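Local coordinates for carboxymuconolactone decarboxylase-like domain-containing protein (Thermotoga maritima, PDB 1P8C) that is of unknown function but belongs to the carboxymuconolactone decarboxylase family and may act as a peroxiredoxin-like oxidoreductase, at residues His88-Val93 and Val125-Glu130. Numbering follows the deposited sequence.
Sequences HLVRCV and VGFLEE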
loop_
_atom_site.group_PDB
_atom_site.type_symbol
_atom_site.label_atom_id
_atom_site.label_comp_id
_atom_site.label_asym_id
_atom_site.label_seq_id
_atom_site.Cartn_x
_atom_site.Cartn_y
_atom_site.Cartn_z
ATOM N N HIS C 88 -2.300 -17.648 -8.200
ATOM C CA HIS C 88 -0.944 -18.187 -8.161
ATOM C C HIS C 88 -0.845 -19.450 -7.329
ATOM O O HIS C 88 0.159 -20.182 -7.401
ATOM C CB HIS C 88 0.031 -17.138 -7.648
ATOM C CG HIS C 88 0.214 -16.006 -8.600
ATOM N ND1 HIS C 88 0.899 -16.141 -9.787
ATOM C CD2 HIS C 88 -0.272 -14.743 -8.588
ATOM C CE1 HIS C 88 0.823 -15.013 -10.470
ATOM N NE2 HIS C 88 0.116 -14.149 -9.764
ATOM N N LEU C 89 -1.870 -19.694 -6.515
ATOM C CA LEU C 89 -1.888 -20.911 -5.724
ATOM C C LEU C 89 -2.065 -22.097 -6.687
ATOM O O LEU C 89 -1.215 -23.015 -6.722
ATOM C CB LEU C 89 -3.023 -20.896 -4.685
ATOM C CG LEU C 89 -2.646 -20.414 -3.273
ATOM C CD1 LEU C 89 -3.883 -20.464 -2.381
ATOM C CD2 LEU C 89 -1.533 -21.299 -2.682
ATOM N N VAL C 90 -3.135 -22.084 -7.485
ATOM C CA VAL C 90 -3.301 -23.213 -8.392
ATOM C C VAL C 90 -2.060 -23.293 -9.284
ATOM O O VAL C 90 -1.503 -24.368 -9.496
ATOM C CB VAL C 90 -4.584 -23.126 -9.256
ATOM C CG1 VAL C 90 -5.661 -22.250 -8.570
ATOM C CG2 VAL C 90 -4.250 -22.644 -10.629
ATOM N N ARG C 91 -1.590 -22.157 -9.774
ATOM C CA ARG C 91 -0.408 -22.203 -10.625
ATOM C C ARG C 91 0.760 -22.909 -9.941
ATOM O O ARG C 91 1.496 -23.660 -10.587
ATOM C CB ARG C 91 0.012 -20.794 -11.048
ATOM C CG ARG C 91 -0.939 -20.147 -12.049
ATOM C CD ARG C 91 -0.412 -20.260 -13.485
ATOM N NE ARG C 91 -0.283 -21.643 -13.906
ATOM C CZ ARG C 91 0.803 -22.170 -14.477
ATOM N NH1 ARG C 91 1.872 -21.421 -14.699
ATOM N NH2 ARG C 91 0.814 -23.463 -14.825
ATOM N N CYS C 92 0.937 -22.675 -8.642
ATOM C CA CYS C 92 2.044 -23.295 -7.918
ATOM C C CYS C 92 1.806 -24.805 -7.816
ATOM O O CYS C 92 2.742 -25.618 -7.864
ATOM C CB CYS C 92 2.197 -22.661 -6.523
ATOM S SG CYS C 92 3.083 -21.038 -6.465
ATOM N N VAL C 93 0.542 -25.172 -7.678
ATOM C CA VAL C 93 0.181 -26.571 -7.596
ATOM C C VAL C 93 0.518 -27.232 -8.924
ATOM O O VAL C 93 1.248 -28.230 -8.958
ATOM C CB VAL C 93 -1.331 -26.755 -7.321
ATOM C CG1 VAL C 93 -1.742 -28.190 -7.637
ATOM C CG2 VAL C 93 -1.637 -26.427 -5.864
ATOM N N VAL C 125 -4.710 -20.828 2.951
ATOM C CA VAL C 125 -4.538 -22.209 3.408
ATOM C C VAL C 125 -5.805 -23.020 3.205
ATOM O O VAL C 125 -5.748 -24.161 2.765
ATOM C CB VAL C 125 -4.110 -22.287 4.894
ATOM C CG1 VAL C 125 -4.084 -23.734 5.344
ATOM C CG2 VAL C 125 -2.719 -21.693 5.068
ATOM N N GLY C 126 -6.947 -22.421 3.507
ATOM C CA GLY C 126 -8.199 -23.122 3.322
ATOM C C GLY C 126 -8.367 -23.454 1.855
ATOM O O GLY C 126 -8.903 -24.506 1.496
ATOM N N PHE C 127 -7.888 -22.548 1.007
ATOM C CA PHE C 127 -7.970 -22.715 -0.430
ATOM C C PHE C 127 -6.995 -23.782 -0.888
ATOM O O PHE C 127 -7.339 -24.640 -1.698
ATOM C CB PHE C 127 -7.662 -21.388 -1.157
ATOM C CG PHE C 127 -7.980 -21.418 -2.640
ATOM C CD1 PHE C 127 -9.294 -21.575 -3.079
ATOM C CD2 PHE C 127 -6.970 -21.346 -3.589
ATOM C CE1 PHE C 127 -9.584 -21.664 -4.445
ATOM C CE2 PHE C 127 -7.251 -21.433 -4.951
ATOM C CZ PHE C 127 -8.552 -21.593 -5.379
ATOM N N LEU C 128 -5.771 -23.721 -0.373
ATOM C CA LEU C 128 -4.767 -24.684 -0.758
ATOM C C LEU C 128 -5.155 -26.078 -0.355
ATOM O O LEU C 128 -4.752 -27.048 -1.016
ATOM C CB LEU C 128 -3.427 -24.340 -0.122
ATOM C CG LEU C 128 -2.342 -25.420 -0.151
ATOM C CD1 LEU C 128 -1.947 -25.768 -1.604
ATOM C CD2 LEU C 128 -1.137 -24.926 0.625
ATOM N N GLU C 129 -5.908 -26.185 0.743
ATOM C CA GLU C 129 -6.348 -27.485 1.240
ATOM C C GLU C 129 -7.377 -28.033 0.280
ATOM O O GLU C 129 -7.428 -29.239 0.040
ATOM C CB GLU C 129 -6.950 -27.379 2.646
ATOM C CG GLU C 129 -5.957 -27.735 3.745
ATOM C CD GLU C 129 -6.557 -27.736 5.150
ATOM O OE1 GLU C 129 -5.790 -27.953 6.121
ATOM O OE2 GLU C 129 -7.787 -27.521 5.279
ATOM N N GLU C 130 -8.199 -27.147 -0.268
ATOM C CA GLU C 130 -9.201 -27.594 -1.226
ATOM C C GLU C 130 -8.535 -28.144 -2.487
ATOM O O GLU C 130 -8.945 -29.167 -3.018
ATOM C CB GLU C 130 -10.135 -26.468 -1.625
ATOM C CG GLU C 130 -11.018 -26.860 -2.791
ATOM C CD GLU C 130 -12.092 -25.845 -3.071
ATOM O OE1 GLU C 130 -11.759 -24.649 -3.189
ATOM O OE2 GLU C 130 -13.270 -26.246 -3.180
#
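Leu89 meets the ring of Phe127 at its rim: its CD1 methyl lies in the plane of the ring, 3.4 Å from Phe127 CD2, and the two side chains run past each other in opposite directions, each heading for the other helix. Phe127 holds CG anti to its backbone N (chi1 -169°), which carries the ring across toward helix 82-94, and the turn about CB-CG (chi2 64°) brings the CD2-CE2 edge round to the aliphatic groups there. Leu89 and Val90, successive residues of helix 82-94, both lie along this edge, Val90 CG1 coming to 4.0 Å from Phe127 CE2, also near the ring plane. A flat ring suits the place because its long rim can serve two neighbouring residues at once, while a leucine and a β-branched valine supply methyls to fill in beside it. Both helices belong to the all-helical fold of the carboxymuconolactone decarboxylase family; the Cys81-Cys84 disulfide ties the residue before helix 82-94 to its first turn, and the contact packs the later turns of that helix against helix 118-136. The axes of the two segments cross at -40° and come within 10.3 Å, a distance spanned mainly by apolar side chains. Leu128, next to Phe127, meets the other branch of Leu89, CD2 of Leu89 lying 4.4 Å from Leu128 CB. Further along, Leu128 CD1 approaches Val93 CG2 at 4.3 Å, a looser touch between branched ends. Leucine suits this place, since the Leu128 side chain also touches Ile102 of helix 99-113, and Arg42 of the second subunit lies against it. Tyr25 of helix 25-41 touches both Val90 and Phe127.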